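Local coordinates for protein phiAB6 tailspike (Unidentified phage, PDB 5JS4) that probably fragments the exopolysaccharide of Acinetobacter baumannii as a trimeric, beta-helical phage tailspike, at residues 378-383 against 404-409; 430-435 against 452-457; 459-464 against 487-492. One frame throughout, in Å; residues are numbered along the deposited sequence.

Contact 1 (378-383 against 404-409); sequences VKQALV and DPLNRV
At a corner of the parallel beta-helix, Q380 and A381 of one coil face D404, L406, R408 and V409 in the turn region of the next. The backbone bends at Q380, between strands 374-379 and 381-393, while the other segment makes a type I turn from D404 to N407. The one direct hydrogen bond between the segments joins side chains: R408 NE donates its N-H to Q380 OE1 at 2.7 Å, nearly straight at 165°. The oxygen lies at the edge of the guanidinium, practically in its plane, and the amide plane is turned 83° from the guanidinium plane. A bend at chi2 (-54°) folds the glutamine back, although its CB leaves the backbone heading away from the turn; the arginine reaches it with a chain extended from CG to NE. L406 CD1 lies 3.6 Å from Q380 OE1, a van der Waals contact. A second grip on Q380 OE1 comes from water 2, which donates to it at 2.9 Å and to D404 OD1 at 2.8 Å while accepting the N-H of L406. The carboxylate of D404 is pinned within its own loop, OD1 taking the N-H of R408 and OD2, through its syn lone pair, that of V409, each at 2.9 Å. Thus fixed, it lies against the methyl of A381, whose CB is 3.7 Å from D404 OD1 and 3.8 Å from R408 CB. Water 1 accepts the D404 N-H beside the carbonyls of V378 and Q380, and water 3 bridges L382 O and V409 O. Further along, L382 N bonds to S410 OG, and V383 packs on Y419 of the second subunit. A strand corner set against a loop on the neighbouring coil fits the parallel beta-helix of the pectate lyase-like family.

Contact 2 (430-435 against 452-457); sequences FDRDVH and KARTVA
The guanidinium of R454 is met at its edge by D433, and R432 lies over one of its faces. A bend at chi3 (69°) swings the R454 guanidinium to D433, where NE makes a salt bridge with OD1 at 2.9 Å and NH2 adds weak bonds to both carboxylate oxygens; the two planes are inclined by 59°. R432 lays CG over a guanidinium face, 3.8 Å from R454 CZ, with the two chains running slantwise. Its NE comes within 4.2 Å of R454 NH1, and water 4 accepts from both, which probably eases the like charges; R432 NH2 is bonded to E403 O. D433 OD1 also lies 2.9 Å from T455 OG1. On the same sheet face, A457 CB sits over the centre of the H435 ring in a CH-pi contact, 3.6 Å from the centroid. F430 CB and A453 CB meet 3.8 Å apart. Backbone bonds from F430 N to K452 O, R454 N to R432 O, V434 N to T455 O and A457 N to V434 O zip the coils together. Strand 433-435 thereby runs parallel to 455-457, flanked by 410-411 and 486-487, while H435 also packs on W465 of the second subunit.

Contact 3 (459-464 against 487-492); sequences CGFGKF and YGNSFT
G460 and F461 pair in parallel with S490 and F491 of the next coil, part of a parallel sheet of the beta-helix buried near the middle of the chain. The later segment enters at Y487, whose ring packs on A457 and which lines a malonic acid pocket with N531, A532 and G533; the acid is probably from the crystallisation liquor. G488 follows with a positive phi, which favours glycine. N489 comes next and bonds through its side chain: with CG beside its own backbone N (chi1 -61°), OD1 points a lone pair, in the carbonyl plane, at C459 N, 2.8 Å away. The other end of this buried amide is also satisfied, ND2 donating to V456 O. Backbone bonds take over at S490, whose N donates to C459 O at 2.8 Å, while S490 O accepts F461 N at 2.7 Å. F491 follows on the opposite sheet face from S490, its ring beside that of F461 and pointing the same way. The planes are 24° apart but so slid that the rings hardly overlap, with centroids 5.6 Å apart and the closest touch, 3.6 Å, between F461 CD2 and F491 CE1. F461 continues this aromatic row to F439, nearly parallel to it, and meets W477 edge-to-face. T492 closes the ladder, its N bonding to F461 O at 2.9 Å. A chi1 of 54° sets its hydroxyl between the backbone N and the carbonyl carbon, where T492 OG1 is 2.7 Å from water 6, a water that also donates weakly to F461 O.

From the N terminus, the three contacts come strictly in series, each closing before the next opens, so none nests within or crosses another. Contact 1 closes the 20-residue excursion from 383 to 404, contact 2 the 16 residues between 435 and 452, and contact 3 the 22 between 464 and 487. Each ties one coil of the helix to the next. Contacts 1 and 2 abut: N407 and D404 lie against R454 and R432, and V409 lies against H435. Contacts 2 and 3 join where V456 and A457 meet Y487 and N489, strand 455-457 leading directly into strand 460-469. Contacts 1 and 3 do not touch; their nearest atoms are about 8 Å apart.

Contact 1 (378-383 against 404-409)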
# COMPACT_ATOMS: atom_id res chain seq x y z
N VAL A 378 -0.59 -13.77 22.86
CA VAL A 378 -1.60 -12.72 22.97
C VAL A 378 -2.78 -13.27 23.74
O VAL A 378 -3.32 -14.31 23.40
CB VAL A 378 -2.08 -12.25 21.58
CG1 VAL A 378 -3.11 -11.14 21.73
CG2 VAL A 378 -0.91 -11.79 20.73
N LYS A 379 -3.18 -12.55 24.79
CA LYS A 379 -4.35 -12.93 25.58
C LYS A 379 -5.57 -12.15 25.09
O LYS A 379 -5.45 -11.01 24.62
CB LYS A 379 -4.11 -12.69 27.07
CG LYS A 379 -2.87 -13.40 27.63
CD LYS A 379 -2.91 -14.92 27.50
CE LYS A 379 -3.83 -15.55 28.53
NZ LYS A 379 -3.86 -17.04 28.40
N GLN A 380 -6.74 -12.78 25.20
CA GLN A 380 -7.98 -12.27 24.62
C GLN A 380 -7.81 -12.02 23.11
O GLN A 380 -7.21 -12.85 22.44
CB GLN A 380 -8.49 -11.05 25.41
CG GLN A 380 -8.81 -11.38 26.86
CD GLN A 380 -9.78 -12.55 26.98
OE1 GLN A 380 -10.81 -12.59 26.30
NE2 GLN A 380 -9.44 -13.52 27.82
N ALA A 381 -8.31 -10.91 22.58
CA ALA A 381 -8.26 -10.66 21.14
C ALA A 381 -7.58 -9.33 20.82
O ALA A 381 -7.59 -8.41 21.63
CB ALA A 381 -9.66 -10.69 20.55
N LEU A 382 -6.99 -9.25 19.63
CA LEU A 382 -6.36 -8.01 19.19
C LEU A 382 -7.37 -6.88 19.06
O LEU A 382 -8.50 -7.09 18.61
CB LEU A 382 -5.69 -8.18 17.82
CG LEU A 382 -4.69 -9.31 17.59
CD1 LEU A 382 -4.15 -9.22 16.17
CD2 LEU A 382 -3.56 -9.25 18.59
N VAL A 383 -6.96 -5.70 19.47
CA VAL A 383 -7.63 -4.45 19.09
C VAL A 383 -6.69 -3.31 19.47
O VAL A 383 -6.29 -3.18 20.62
CB VAL A 383 -9.05 -4.31 19.70
CG1 VAL A 383 -9.11 -4.87 21.12
CG2 VAL A 383 -9.54 -2.87 19.64
N ASP A 404 -7.66 -16.53 21.52
CA ASP A 404 -8.97 -15.87 21.58
C ASP A 404 -10.03 -16.85 22.10
O ASP A 404 -11.02 -17.11 21.42
CB ASP A 404 -9.36 -15.31 20.20
CG ASP A 404 -10.57 -14.38 20.25
OD1 ASP A 404 -11.04 -14.02 21.35
OD2 ASP A 404 -11.07 -14.01 19.17
N PRO A 405 -9.83 -17.38 23.32
CA PRO A 405 -10.71 -18.45 23.82
C PRO A 405 -12.19 -18.09 23.90
O PRO A 405 -13.04 -18.98 23.79
CB PRO A 405 -10.14 -18.74 25.22
CG PRO A 405 -9.38 -17.51 25.60
CD PRO A 405 -8.82 -16.99 24.31
N LEU A 406 -12.51 -16.81 24.10
CA LEU A 406 -13.90 -16.36 24.19
C LEU A 406 -14.48 -15.90 22.84
O LEU A 406 -15.61 -15.40 22.79
CB LEU A 406 -14.02 -15.23 25.21
CG LEU A 406 -13.51 -15.51 26.63
CD1 LEU A 406 -13.71 -14.29 27.51
CD2 LEU A 406 -14.20 -16.73 27.24
N ASN A 407 -13.71 -16.06 21.76
CA ASN A 407 -14.17 -15.70 20.42
C ASN A 407 -14.64 -14.24 20.35
O ASN A 407 -15.73 -13.95 19.83
CB ASN A 407 -15.28 -16.66 19.96
CG ASN A 407 -15.56 -16.56 18.46
OD1 ASN A 407 -14.64 -16.43 17.65
ND2 ASN A 407 -16.84 -16.62 18.09
N ARG A 408 -13.82 -13.33 20.87
CA ARG A 408 -14.11 -11.90 20.82
C ARG A 408 -13.96 -11.34 19.41
O ARG A 408 -14.60 -10.35 19.06
CB ARG A 408 -13.19 -11.13 21.77
CG ARG A 408 -13.40 -11.40 23.25
CD ARG A 408 -12.45 -10.55 24.08
NE ARG A 408 -12.61 -10.76 25.52
CZ ARG A 408 -13.47 -10.11 26.30
NH1 ARG A 408 -14.29 -9.18 25.81
NH2 ARG A 408 -13.52 -10.40 27.60
N VAL A 409 -13.12 -12.01 18.61
CA VAL A 409 -12.73 -11.59 17.25
C VAL A 409 -11.66 -10.51 17.32
O VAL A 409 -11.88 -9.42 17.85
CB VAL A 409 -13.92 -11.13 16.37
CG1 VAL A 409 -13.43 -10.82 14.95
CG2 VAL A 409 -14.99 -12.20 16.31
O HOH W 1 -5.97 -15.15 23.21
O HOH W 2 -10.84 -14.47 24.08
O HOH W 3 -11.08 -7.38 19.52

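Contact 2 (430-435 against 452-457)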
# COMPACT_ATOMS: atom_id res chain seq x y z
N PHE A 430 -3.52 -17.84 14.71
CA PHE A 430 -4.78 -17.39 15.29
C PHE A 430 -5.72 -18.59 15.29
O PHE A 430 -6.06 -19.10 14.23
CB PHE A 430 -5.39 -16.27 14.44
CG PHE A 430 -4.56 -15.02 14.39
CD1 PHE A 430 -4.75 -14.02 15.33
CD2 PHE A 430 -3.62 -14.82 13.39
CE1 PHE A 430 -4.00 -12.85 15.29
CE2 PHE A 430 -2.87 -13.66 13.34
CZ PHE A 430 -3.06 -12.67 14.30
N ASP A 431 -6.13 -19.05 16.47
CA ASP A 431 -7.07 -20.18 16.53
C ASP A 431 -8.43 -19.80 15.96
O ASP A 431 -9.18 -20.67 15.53
CB ASP A 431 -7.23 -20.69 17.97
CG ASP A 431 -6.03 -21.47 18.47
OD1 ASP A 431 -5.16 -21.86 17.66
OD2 ASP A 431 -5.96 -21.70 19.69
N ARG A 432 -8.76 -18.51 15.98
CA ARG A 432 -10.07 -18.06 15.52
C ARG A 432 -9.95 -16.93 14.48
O ARG A 432 -9.21 -17.09 13.50
CB ARG A 432 -10.95 -17.71 16.72
CG ARG A 432 -11.21 -18.93 17.60
CD ARG A 432 -12.10 -18.61 18.79
NE ARG A 432 -12.53 -19.82 19.49
CZ ARG A 432 -11.76 -20.55 20.29
NH1 ARG A 432 -12.26 -21.64 20.87
NH2 ARG A 432 -10.49 -20.22 20.54
N ASP A 433 -10.67 -15.82 14.66
CA ASP A 433 -10.95 -14.89 13.56
C ASP A 433 -10.19 -13.58 13.66
O ASP A 433 -10.02 -13.03 14.75
CB ASP A 433 -12.45 -14.59 13.51
CG ASP A 433 -13.30 -15.85 13.35
OD1 ASP A 433 -12.74 -16.94 13.10
OD2 ASP A 433 -14.53 -15.73 13.48
N VAL A 434 -9.76 -13.07 12.51
CA VAL A 434 -8.99 -11.84 12.41
C VAL A 434 -9.62 -10.91 11.37
O VAL A 434 -9.84 -11.32 10.23
CB VAL A 434 -7.53 -12.15 12.00
CG1 VAL A 434 -6.69 -10.88 11.99
CG2 VAL A 434 -6.92 -13.17 12.94
N HIS A 435 -9.91 -9.68 11.78
CA HIS A 435 -10.57 -8.67 10.94
C HIS A 435 -9.76 -7.38 10.93
O HIS A 435 -9.30 -6.94 11.98
CB HIS A 435 -11.96 -8.32 11.51
CG HIS A 435 -13.01 -9.36 11.26
ND1 HIS A 435 -12.88 -10.67 11.63
CD2 HIS A 435 -14.24 -9.24 10.72
CE1 HIS A 435 -13.97 -11.34 11.31
NE2 HIS A 435 -14.82 -10.49 10.75
N LYS A 452 -1.49 -18.63 10.02
CA LYS A 452 -2.64 -19.51 10.05
C LYS A 452 -3.75 -18.87 10.87
O LYS A 452 -3.50 -18.31 11.94
CB LYS A 452 -2.26 -20.87 10.63
CG LYS A 452 -3.38 -21.90 10.60
CD LYS A 452 -2.94 -23.21 11.24
CE LYS A 452 -4.06 -24.24 11.22
NZ LYS A 452 -3.62 -25.54 11.78
N ALA A 453 -4.98 -18.94 10.36
CA ALA A 453 -6.15 -18.41 11.04
C ALA A 453 -7.40 -19.17 10.60
O ALA A 453 -7.41 -19.79 9.54
CB ALA A 453 -6.30 -16.93 10.76
N ARG A 454 -8.45 -19.11 11.42
CA ARG A 454 -9.74 -19.67 11.04
C ARG A 454 -10.45 -18.79 10.02
O ARG A 454 -11.01 -19.29 9.04
CB ARG A 454 -10.64 -19.85 12.27
CG ARG A 454 -11.92 -20.62 11.98
CD ARG A 454 -12.68 -20.91 13.26
NE ARG A 454 -13.23 -19.69 13.86
CZ ARG A 454 -13.89 -19.65 15.01
NH1 ARG A 454 -14.08 -20.75 15.73
NH2 ARG A 454 -14.35 -18.49 15.46
N THR A 455 -10.43 -17.48 10.27
CA THR A 455 -11.07 -16.49 9.42
C THR A 455 -10.12 -15.31 9.25
O THR A 455 -9.52 -14.85 10.22
CB THR A 455 -12.37 -15.96 10.05
OG1 THR A 455 -13.30 -17.04 10.21
CG2 THR A 455 -13.02 -14.86 9.20
N VAL A 456 -10.00 -14.85 8.01
CA VAL A 456 -9.24 -13.65 7.69
C VAL A 456 -10.15 -12.76 6.85
O VAL A 456 -10.42 -13.07 5.68
CB VAL A 456 -7.94 -13.99 6.94
CG1 VAL A 456 -7.21 -12.73 6.50
CG2 VAL A 456 -7.03 -14.84 7.82
N ALA A 457 -10.62 -11.68 7.45
CA ALA A 457 -11.62 -10.81 6.86
C ALA A 457 -11.13 -9.37 6.81
O ALA A 457 -10.68 -8.83 7.81
CB ALA A 457 -12.91 -10.88 7.66
O HOH W 4 -15.42 -20.11 18.26
O HOH W 5 -15.70 -17.85 11.96

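Contact 3 (459-464 against 487-492)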
# COMPACT_ATOMS: atom_id res chain seq x y z
N CYS A 459 -8.52 -7.83 5.79
CA CYS A 459 -7.15 -7.59 6.22
C CYS A 459 -6.32 -7.10 5.04
O CYS A 459 -6.66 -7.34 3.89
CB CYS A 459 -6.54 -8.86 6.80
SG CYS A 459 -7.23 -9.34 8.39
N GLY A 460 -5.24 -6.40 5.36
CA GLY A 460 -4.27 -5.96 4.38
C GLY A 460 -3.01 -6.79 4.47
O GLY A 460 -2.50 -7.04 5.57
N PHE A 461 -2.51 -7.22 3.32
CA PHE A 461 -1.26 -7.95 3.21
C PHE A 461 -0.38 -7.25 2.20
O PHE A 461 -0.76 -7.07 1.04
CB PHE A 461 -1.52 -9.40 2.80
CG PHE A 461 -2.30 -10.17 3.82
CD1 PHE A 461 -1.66 -10.81 4.86
CD2 PHE A 461 -3.69 -10.23 3.74
CE1 PHE A 461 -2.38 -11.51 5.81
CE2 PHE A 461 -4.41 -10.94 4.69
CZ PHE A 461 -3.75 -11.58 5.72
N GLY A 462 0.81 -6.85 2.65
CA GLY A 462 1.78 -6.18 1.81
C GLY A 462 2.84 -7.16 1.34
O GLY A 462 2.52 -8.27 0.90
N LYS A 463 4.09 -6.75 1.45
CA LYS A 463 5.21 -7.55 0.95
C LYS A 463 5.56 -8.68 1.90
O LYS A 463 5.69 -8.47 3.11
CB LYS A 463 6.42 -6.66 0.71
CG LYS A 463 6.18 -5.62 -0.36
CD LYS A 463 7.44 -4.85 -0.72
CE LYS A 463 8.49 -5.71 -1.41
NZ LYS A 463 7.99 -6.38 -2.65
N PHE A 464 5.68 -9.88 1.33
CA PHE A 464 6.14 -11.06 2.05
C PHE A 464 7.29 -11.68 1.26
O PHE A 464 7.24 -11.76 0.03
CB PHE A 464 5.03 -12.10 2.19
CG PHE A 464 4.07 -11.82 3.31
CD1 PHE A 464 3.18 -10.77 3.23
CD2 PHE A 464 4.05 -12.62 4.45
CE1 PHE A 464 2.29 -10.50 4.26
CE2 PHE A 464 3.16 -12.37 5.48
CZ PHE A 464 2.29 -11.30 5.39
N TYR A 487 -12.02 -13.55 3.10
CA TYR A 487 -12.78 -12.64 2.26
C TYR A 487 -12.50 -11.18 2.60
O TYR A 487 -12.08 -10.86 3.71
CB TYR A 487 -14.28 -12.92 2.40
CG TYR A 487 -14.83 -12.68 3.79
CD1 TYR A 487 -15.32 -11.44 4.16
CD2 TYR A 487 -14.87 -13.71 4.74
CE1 TYR A 487 -15.83 -11.21 5.43
CE2 TYR A 487 -15.37 -13.49 6.01
CZ TYR A 487 -15.85 -12.24 6.35
OH TYR A 487 -16.35 -12.02 7.62
N GLY A 488 -12.74 -10.31 1.62
CA GLY A 488 -12.65 -8.87 1.83
C GLY A 488 -11.24 -8.32 1.93
O GLY A 488 -11.05 -7.17 2.32
N ASN A 489 -10.25 -9.12 1.55
CA ASN A 489 -8.85 -8.79 1.82
C ASN A 489 -8.18 -8.00 0.71
O ASN A 489 -8.67 -7.93 -0.42
CB ASN A 489 -8.07 -10.07 2.08
CG ASN A 489 -8.59 -10.81 3.30
OD1 ASN A 489 -8.56 -10.28 4.41
ND2 ASN A 489 -9.08 -12.03 3.09
N SER A 490 -7.06 -7.39 1.07
CA SER A 490 -6.20 -6.68 0.13
C SER A 490 -4.85 -7.39 0.11
O SER A 490 -4.10 -7.32 1.08
CB SER A 490 -6.01 -5.23 0.57
OG SER A 490 -7.25 -4.55 0.66
N PHE A 491 -4.57 -8.09 -0.99
CA PHE A 491 -3.28 -8.74 -1.19
C PHE A 491 -2.48 -7.86 -2.14
O PHE A 491 -2.36 -8.14 -3.34
CB PHE A 491 -3.48 -10.14 -1.78
CG PHE A 491 -4.44 -10.99 -0.99
CD1 PHE A 491 -4.14 -11.40 0.30
CD2 PHE A 491 -5.65 -11.40 -1.55
CE1 PHE A 491 -5.02 -12.19 1.03
CE2 PHE A 491 -6.53 -12.19 -0.83
CZ PHE A 491 -6.21 -12.59 0.46
N THR A 492 -1.94 -6.77 -1.60
CA THR A 492 -1.45 -5.68 -2.44
C THR A 492 0.06 -5.44 -2.35
O THR A 492 0.54 -4.36 -2.68
CB THR A 492 -2.23 -4.39 -2.13
OG1 THR A 492 -2.17 -4.11 -0.72
CG2 THR A 492 -3.68 -4.55 -2.55
O HOH W 6 -2.52 -4.33 1.98